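PDB 3WE9: farnesyl diphosphate phosphatase YisP from Bacillus subtilis subsp. subtilis, which releases diphosphate from farnesyl diphosphate to give farnesol, an activity involved in biofilm formation. Local coordinates for residues 28-40 and 229-241. Residues are numbered along the deposited sequence; the frame is centred on the assembly and turned at random.
Sequences ACFKALSYLPLKQ and YSQKTVKAALHLH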
ATOM      1  N   ALA A  28      -8.825   1.279  -5.025  1.00 42.36           N
ATOM      2  CA  ALA A  28      -7.778   1.476  -6.020  1.00 41.24           C
ATOM      3  C   ALA A  28      -6.947   0.212  -6.215  1.00 39.58           C
ATOM      4  O   ALA A  28      -6.786  -0.258  -7.342  1.00 39.71           O
ATOM      5  CB  ALA A  28      -6.880   2.636  -5.613  1.00 39.81           C
ATOM      6  N   CYS A  29      -6.414  -0.327  -5.123  1.00 38.76           N
ATOM      7  CA  CYS A  29      -5.608  -1.543  -5.190  1.00 37.86           C
ATOM      8  C   CYS A  29      -6.438  -2.696  -5.745  1.00 35.82           C
ATOM      9  O   CYS A  29      -5.959  -3.470  -6.573  1.00 33.62           O
ATOM     10  CB  CYS A  29      -5.072  -1.915  -3.803  1.00 39.39           C
ATOM     11  SG  CYS A  29      -3.798  -0.791  -3.157  1.00 44.89           S
ATOM     12  N   PHE A  30      -7.681  -2.801  -5.282  1.00 33.35           N
ATOM     13  CA  PHE A  30      -8.584  -3.855  -5.724  1.00 32.63           C
ATOM     14  C   PHE A  30      -8.706  -3.771  -7.235  1.00 32.75           C
ATOM     15  O   PHE A  30      -8.711  -4.784  -7.935  1.00 32.08           O
ATOM     16  CB  PHE A  30      -9.968  -3.678  -5.093  1.00 32.44           C
ATOM     17  CG  PHE A  30     -10.943  -4.767  -5.448  1.00 33.90           C
ATOM     18  CD1 PHE A  30     -10.940  -5.977  -4.756  1.00 34.05           C
ATOM     19  CD2 PHE A  30     -11.858  -4.589  -6.483  1.00 34.23           C
ATOM     20  CE1 PHE A  30     -11.837  -6.994  -5.090  1.00 33.54           C
ATOM     21  CE2 PHE A  30     -12.759  -5.600  -6.825  1.00 35.67           C
ATOM     22  CZ  PHE A  30     -12.748  -6.805  -6.126  1.00 32.91           C
ATOM     23  N   LYS A  31      -8.803  -2.543  -7.730  1.00 32.48           N
ATOM     24  CA  LYS A  31      -8.925  -2.303  -9.157  1.00 31.26           C
ATOM     25  C   LYS A  31      -7.656  -2.752  -9.883  1.00 28.92           C
ATOM     26  O   LYS A  31      -7.720  -3.367 -10.947  1.00 27.13           O
ATOM     27  CB  LYS A  31      -9.173  -0.814  -9.414  1.00 33.97           C
ATOM     28  CG  LYS A  31      -9.390  -0.471 -10.873  1.00 34.90           C
ATOM     29  CD  LYS A  31     -10.586  -1.221 -11.428  1.00 39.28           C
ATOM     30  CE  LYS A  31     -10.742  -0.992 -12.919  1.00 41.12           C
ATOM     31  NZ  LYS A  31     -11.840  -1.831 -13.479  1.00 44.11           N
ATOM     32  N   ALA A  32      -6.503  -2.439  -9.302  1.00 26.72           N
ATOM     33  CA  ALA A  32      -5.223  -2.817  -9.895  1.00 25.20           C
ATOM     34  C   ALA A  32      -5.082  -4.338  -9.939  1.00 24.78           C
ATOM     35  O   ALA A  32      -4.589  -4.900 -10.919  1.00 23.90           O
ATOM     36  CB  ALA A  32      -4.075  -2.212  -9.093  1.00 24.58           C
ATOM     37  N   LEU A  33      -5.520  -4.996  -8.871  1.00 22.91           N
ATOM     38  CA  LEU A  33      -5.444  -6.450  -8.769  1.00 23.75           C
ATOM     39  C   LEU A  33      -6.399  -7.177  -9.709  1.00 24.58           C
ATOM     40  O   LEU A  33      -6.172  -8.340 -10.052  1.00 23.38           O
ATOM     41  CB  LEU A  33      -5.742  -6.883  -7.332  1.00 24.06           C
ATOM     42  CG  LEU A  33      -4.737  -6.494  -6.242  1.00 21.99           C
ATOM     43  CD1 LEU A  33      -5.294  -6.889  -4.878  1.00 22.23           C
ATOM     44  CD2 LEU A  33      -3.403  -7.169  -6.497  1.00 21.50           C
ATOM     45  N   SER A  34      -7.460  -6.492 -10.129  1.00 24.88           N
ATOM     46  CA  SER A  34      -8.454  -7.101 -11.005  1.00 26.62           C
ATOM     47  C   SER A  34      -7.866  -7.600 -12.321  1.00 26.47           C
ATOM     48  O   SER A  34      -8.443  -8.470 -12.972  1.00 26.10           O
ATOM     49  CB  SER A  34      -9.593  -6.110 -11.291  1.00 26.87           C
ATOM     50  OG  SER A  34      -9.160  -5.054 -12.134  1.00 28.67           O
ATOM     51  N   TYR A  35      -6.714  -7.057 -12.706  1.00 26.05           N
ATOM     52  CA  TYR A  35      -6.063  -7.446 -13.954  1.00 26.61           C
ATOM     53  C   TYR A  35      -5.327  -8.780 -13.886  1.00 25.54           C
ATOM     54  O   TYR A  35      -4.912  -9.317 -14.914  1.00 25.95           O
ATOM     55  CB  TYR A  35      -5.103  -6.345 -14.403  1.00 28.17           C
ATOM     56  CG  TYR A  35      -5.811  -5.043 -14.687  1.00 31.43           C
ATOM     57  CD1 TYR A  35      -6.691  -4.927 -15.761  1.00 32.66           C
ATOM     58  CD2 TYR A  35      -5.623  -3.932 -13.865  1.00 31.60           C
ATOM     59  CE1 TYR A  35      -7.368  -3.736 -16.011  1.00 35.51           C
ATOM     60  CE2 TYR A  35      -6.295  -2.736 -14.103  1.00 34.21           C
ATOM     61  CZ  TYR A  35      -7.165  -2.646 -15.178  1.00 35.85           C
ATOM     62  OH  TYR A  35      -7.826  -1.465 -15.425  1.00 37.87           O
ATOM     63  N   LEU A  36      -5.160  -9.314 -12.683  1.00 23.69           N
ATOM     64  CA  LEU A  36      -4.487 -10.599 -12.520  1.00 21.70           C
ATOM     65  C   LEU A  36      -5.433 -11.753 -12.855  1.00 21.91           C
ATOM     66  O   LEU A  36      -6.654 -11.613 -12.758  1.00 21.35           O
ATOM     67  CB  LEU A  36      -4.019 -10.773 -11.071  1.00 20.67           C
ATOM     68  CG  LEU A  36      -2.880  -9.904 -10.526  1.00 21.73           C
ATOM     69  CD1 LEU A  36      -2.817 -10.050  -9.011  1.00 20.69           C
ATOM     70  CD2 LEU A  36      -1.564 -10.315 -11.164  1.00 20.72           C
ATOM     71  N   PRO A  37      -4.878 -12.904 -13.274  1.00 20.08           N
ATOM     72  CA  PRO A  37      -5.726 -14.055 -13.589  1.00 21.64           C
ATOM     73  C   PRO A  37      -6.427 -14.403 -12.278  1.00 22.22           C
ATOM     74  O   PRO A  37      -5.910 -14.095 -11.201  1.00 21.41           O
ATOM     75  CB  PRO A  37      -4.717 -15.123 -14.010  1.00 20.76           C
ATOM     76  CG  PRO A  37      -3.642 -14.307 -14.668  1.00 21.34           C
ATOM     77  CD  PRO A  37      -3.489 -13.141 -13.706  1.00 21.80           C
ATOM     78  N   LEU A  38      -7.592 -15.035 -12.367  1.00 23.10           N
ATOM     79  CA  LEU A  38      -8.379 -15.381 -11.186  1.00 25.36           C
ATOM     80  C   LEU A  38      -7.612 -15.983 -10.009  1.00 24.48           C
ATOM     81  O   LEU A  38      -7.710 -15.493  -8.879  1.00 23.58           O
ATOM     82  CB  LEU A  38      -9.526 -16.319 -11.584  1.00 28.79           C
ATOM     83  CG  LEU A  38     -10.511 -16.658 -10.460  1.00 31.43           C
ATOM     84  CD1 LEU A  38     -11.076 -15.369  -9.869  1.00 31.56           C
ATOM     85  CD2 LEU A  38     -11.631 -17.541 -11.003  1.00 32.63           C
ATOM     86  N   LYS A  39      -6.851 -17.043 -10.261  1.00 21.77           N
ATOM     87  CA  LYS A  39      -6.105 -17.690  -9.187  1.00 21.92           C
ATOM     88  C   LYS A  39      -5.202 -16.705  -8.442  1.00 20.15           C
ATOM     89  O   LYS A  39      -5.219 -16.644  -7.211  1.00 20.26           O
ATOM     90  CB  LYS A  39      -5.267 -18.851  -9.734  1.00 22.79           C
ATOM     91  CG  LYS A  39      -4.607 -19.677  -8.640  1.00 27.48           C
ATOM     92  CD  LYS A  39      -3.701 -20.757  -9.210  1.00 30.37           C
ATOM     93  CE  LYS A  39      -4.487 -21.830  -9.931  1.00 34.10           C
ATOM     94  NZ  LYS A  39      -3.569 -22.821 -10.571  1.00 35.97           N
ATOM     95  N   GLN A  40      -4.413 -15.935  -9.186  1.00 18.24           N
ATOM     96  CA  GLN A  40      -3.531 -14.950  -8.570  1.00 18.84           C
ATOM     97  C   GLN A  40      -4.335 -13.824  -7.896  1.00 18.32           C
ATOM     98  O   GLN A  40      -4.009 -13.386  -6.795  1.00 18.45           O
ATOM     99  CB  GLN A  40      -2.584 -14.358  -9.623  1.00 17.92           C
ATOM    100  CG  GLN A  40      -1.421 -15.269 -10.021  1.00 18.02           C
ATOM    101  CD  GLN A  40      -1.771 -16.284 -11.100  1.00 20.59           C
ATOM    102  OE1 GLN A  40      -2.934 -16.470 -11.453  1.00 19.88           O
ATOM    103  NE2 GLN A  40      -0.750 -16.950 -11.626  1.00 21.65           N
ATOM    104  N   TYR A 229       1.151 -11.357 -17.357  1.00 19.59           N
ATOM    105  CA  TYR A 229      -0.063 -11.517 -16.565  1.00 19.91           C
ATOM    106  C   TYR A 229      -0.164 -10.599 -15.345  1.00 20.78           C
ATOM    107  O   TYR A 229      -1.254 -10.409 -14.822  1.00 19.92           O
ATOM    108  CB  TYR A 229      -0.266 -12.988 -16.147  1.00 22.62           C
ATOM    109  CG  TYR A 229       0.726 -13.564 -15.145  1.00 20.33           C
ATOM    110  CD1 TYR A 229       0.630 -13.278 -13.779  1.00 20.64           C
ATOM    111  CD2 TYR A 229       1.730 -14.434 -15.564  1.00 20.00           C
ATOM    112  CE1 TYR A 229       1.511 -13.852 -12.856  1.00 21.41           C
ATOM    113  CE2 TYR A 229       2.617 -15.010 -14.656  1.00 19.98           C
ATOM    114  CZ  TYR A 229       2.507 -14.721 -13.308  1.00 22.32           C
ATOM    115  OH  TYR A 229       3.395 -15.296 -12.422  1.00 24.19           O
ATOM    116  N   SER A 230       0.950 -10.021 -14.897  1.00 20.89           N
ATOM    117  CA  SER A 230       0.899  -9.125 -13.737  1.00 23.24           C
ATOM    118  C   SER A 230       1.367  -7.685 -14.004  1.00 24.77           C
ATOM    119  O   SER A 230       1.328  -6.838 -13.106  1.00 22.89           O
ATOM    120  CB  SER A 230       1.691  -9.724 -12.556  1.00 23.14           C
ATOM    121  OG  SER A 230       3.078  -9.827 -12.833  1.00 24.81           O
ATOM    122  N   GLN A 231       1.791  -7.403 -15.234  1.00 25.55           N
ATOM    123  CA  GLN A 231       2.262  -6.061 -15.591  1.00 27.14           C
ATOM    124  C   GLN A 231       1.186  -4.988 -15.498  1.00 27.13           C
ATOM    125  O   GLN A 231       1.439  -3.890 -14.998  1.00 27.78           O
ATOM    126  CB  GLN A 231       2.841  -6.039 -17.008  1.00 29.08           C
ATOM    127  CG  GLN A 231       4.206  -6.669 -17.124  1.00 32.67           C
ATOM    128  CD  GLN A 231       4.883  -6.348 -18.443  1.00 33.83           C
ATOM    129  OE1 GLN A 231       5.988  -6.814 -18.711  1.00 35.48           O
ATOM    130  NE2 GLN A 231       4.226  -5.544 -19.267  1.00 34.28           N
ATOM    131  N   LYS A 232      -0.007  -5.290 -15.995  1.00 25.76           N
ATOM    132  CA  LYS A 232      -1.091  -4.323 -15.942  1.00 26.88           C
ATOM    133  C   LYS A 232      -1.445  -4.000 -14.499  1.00 23.35           C
ATOM    134  O   LYS A 232      -1.853  -2.881 -14.188  1.00 22.90           O
ATOM    135  CB  LYS A 232      -2.319  -4.849 -16.687  1.00 29.24           C
ATOM    136  CG  LYS A 232      -2.090  -4.979 -18.186  1.00 36.45           C
ATOM    137  CD  LYS A 232      -3.334  -5.437 -18.925  1.00 40.18           C
ATOM    138  CE  LYS A 232      -4.386  -4.342 -18.988  1.00 43.23           C
ATOM    139  NZ  LYS A 232      -5.465  -4.722 -19.946  1.00 46.64           N
ATOM    140  N   THR A 233      -1.291  -4.986 -13.620  1.00 19.90           N
ATOM    141  CA  THR A 233      -1.587  -4.790 -12.203  1.00 18.88           C
ATOM    142  C   THR A 233      -0.548  -3.871 -11.564  1.00 17.77           C
ATOM    143  O   THR A 233      -0.896  -2.973 -10.804  1.00 17.35           O
ATOM    144  CB  THR A 233      -1.633  -6.141 -11.452  1.00 17.34           C
ATOM    145  OG1 THR A 233      -2.843  -6.829 -11.791  1.00 15.28           O
ATOM    146  CG2 THR A 233      -1.583  -5.933  -9.934  1.00 18.08           C
ATOM    147  N   VAL A 234       0.725  -4.086 -11.876  1.00 18.70           N
ATOM    148  CA  VAL A 234       1.787  -3.247 -11.326  1.00 19.69           C
ATOM    149  C   VAL A 234       1.700  -1.841 -11.915  1.00 22.59           C
ATOM    150  O   VAL A 234       1.809  -0.850 -11.195  1.00 20.99           O
ATOM    151  CB  VAL A 234       3.190  -3.834 -11.623  1.00 20.55           C
ATOM    152  CG1 VAL A 234       4.270  -2.873 -11.140  1.00 20.14           C
ATOM    153  CG2 VAL A 234       3.349  -5.184 -10.928  1.00 21.67           C
ATOM    154  N   LYS A 235       1.489  -1.765 -13.225  1.00 23.50           N
ATOM    155  CA  LYS A 235       1.366  -0.488 -13.920  1.00 24.85           C
ATOM    156  C   LYS A 235       0.190   0.308 -13.346  1.00 23.16           C
ATOM    157  O   LYS A 235       0.297   1.512 -13.110  1.00 21.97           O
ATOM    158  CB  LYS A 235       1.152  -0.732 -15.420  1.00 27.07           C
ATOM    159  CG  LYS A 235       1.123   0.526 -16.278  1.00 30.92           C
ATOM    160  CD  LYS A 235       0.949   0.173 -17.754  1.00 33.03           C
ATOM    161  CE  LYS A 235       0.980   1.414 -18.639  1.00 36.61           C
ATOM    162  NZ  LYS A 235       0.814   1.072 -20.085  1.00 39.26           N
ATOM    163  N   ALA A 236      -0.929  -0.371 -13.119  1.00 21.20           N
ATOM    164  CA  ALA A 236      -2.108   0.284 -12.562  1.00 20.59           C
ATOM    165  C   ALA A 236      -1.789   0.852 -11.177  1.00 19.45           C
ATOM    166  O   ALA A 236      -2.097   2.009 -10.880  1.00 21.13           O
ATOM    167  CB  ALA A 236      -3.261  -0.708 -12.466  1.00 18.30           C
ATOM    168  N   ALA A 237      -1.164   0.036 -10.336  1.00 18.67           N
ATOM    169  CA  ALA A 237      -0.806   0.463  -8.983  1.00 18.36           C
ATOM    170  C   ALA A 237       0.082   1.705  -9.031  1.00 17.17           C
ATOM    171  O   ALA A 237      -0.110   2.649  -8.267  1.00 16.08           O
ATOM    172  CB  ALA A 237      -0.087  -0.672  -8.249  1.00 16.26           C
ATOM    173  N   LEU A 238       1.062   1.689  -9.931  1.00 17.66           N
ATOM    174  CA  LEU A 238       1.971   2.812 -10.094  1.00 20.08           C
ATOM    175  C   LEU A 238       1.221   4.079 -10.505  1.00 21.07           C
ATOM    176  O   LEU A 238       1.363   5.127  -9.874  1.00 20.07           O
ATOM    177  CB  LEU A 238       3.031   2.476 -11.148  1.00 21.48           C
ATOM    178  CG  LEU A 238       4.101   1.472 -10.706  1.00 24.30           C
ATOM    179  CD1 LEU A 238       4.979   1.090 -11.895  1.00 27.07           C
ATOM    180  CD2 LEU A 238       4.939   2.089  -9.595  1.00 24.39           C
ATOM    181  N   HIS A 239       0.425   3.976 -11.564  1.00 21.71           N
ATOM    182  CA  HIS A 239      -0.343   5.119 -12.064  1.00 23.06           C
ATOM    183  C   HIS A 239      -1.322   5.681 -11.041  1.00 20.62           C
ATOM    184  O   HIS A 239      -1.447   6.897 -10.892  1.00 20.68           O
ATOM    185  CB  HIS A 239      -1.120   4.722 -13.323  1.00 27.24           C
ATOM    186  CG  HIS A 239      -0.300   4.743 -14.575  1.00 31.37           C
ATOM    187  ND1 HIS A 239       0.912   4.095 -14.683  1.00 34.86           N
ATOM    188  CD2 HIS A 239      -0.518   5.337 -15.772  1.00 33.03           C
ATOM    189  CE1 HIS A 239       1.406   4.292 -15.893  1.00 35.46           C
ATOM    190  NE2 HIS A 239       0.558   5.041 -16.574  1.00 35.06           N
ATOM    191  N   LEU A 240      -2.019   4.792 -10.342  1.00 19.03           N
ATOM    192  CA  LEU A 240      -3.008   5.198  -9.351  1.00 18.94           C
ATOM    193  C   LEU A 240      -2.420   5.972  -8.179  1.00 18.68           C
ATOM    194  O   LEU A 240      -2.979   6.984  -7.758  1.00 17.84           O
ATOM    195  CB  LEU A 240      -3.761   3.973  -8.822  1.00 20.38           C
ATOM    196  CG  LEU A 240      -4.693   3.283  -9.828  1.00 24.16           C
ATOM    197  CD1 LEU A 240      -5.220   1.976  -9.244  1.00 23.04           C
ATOM    198  CD2 LEU A 240      -5.843   4.222 -10.178  1.00 20.80           C
ATOM    199  N   HIS A 241      -1.293   5.501  -7.655  1.00 16.53           N
ATOM    200  CA  HIS A 241      -0.679   6.163  -6.511  1.00 17.83           C
ATOM    201  C   HIS A 241       0.046   7.444  -6.877  1.00 18.22           C
ATOM    202  O   HIS A 241       0.147   8.353  -6.058  1.00 16.81           O
ATOM    203  CB  HIS A 241       0.194   5.156  -5.764  1.00 16.41           C
ATOM    204  CG  HIS A 241      -0.612   4.064  -5.138  1.00 14.49           C
ATOM    205  ND1 HIS A 241      -1.329   4.249  -3.976  1.00 17.20           N
ATOM    206  CD2 HIS A 241      -0.947   2.832  -5.591  1.00 12.24           C
ATOM    207  CE1 HIS A 241      -2.073   3.184  -3.740  1.00 13.78           C
ATOM    208  NE2 HIS A 241      -1.863   2.310  -4.707  1.00 17.97           N
TER
HETATM  209  O   HOH W   1      -3.506 -11.207 -16.480  1.00 44.26           O
HETATM  210  O   HOH W   2       2.084 -16.443 -10.379  1.00 25.68           O
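The hydroxyl of T233 donates to the carbonyl oxygen of A32, with OG1 2.7 Å from O and tilted 23° from the carbonyl plane. Near the end of helix 27-33 this carbonyl borrows a donor from helix 228-250, and T233 CA adds a CA-H...O contact to the same oxygen. OG1 lies anti to its own carbonyl carbon (chi1 -74°), which turns it to A32 and leaves CG2 near L33 CD2. With T233 replaced by alanine, the A32 carbonyl would probably lose its hydroxyl donor and a gap open beside L36 CG.

Helix segments 28-33 and 229-241 run nearly antiparallel (155°), their axes 8.3 Å apart at closest approach. Alanines suit such closeness: A32 is a knob in the hole formed by T233, A236, A237 and L240, its CB 3.8 Å from A236 CB. Farther along, L240 CD1 lies against A28, 3.3 Å from its O and close to its CB.

Within the type I turn from L33 to L36, the Y35 ring is passed by K232, whose CB nears Y35 CB and CG and whose CE nears CD1. Branched L36 serves two neighbours, CG beside T233 and CD2 3.6 Å from S230 CB. P37, rigid and lacking an N-H, suits the N-cap of helix 38-54 and sets CG against Y229 CB. One water donates to Y35 O and Y229 O; another joins Q40 NE2 to Y229 OH. Small alanines thus permit the close approach, while T233 satisfies a helix-end carbonyl and water bridges the polar groups near Y229.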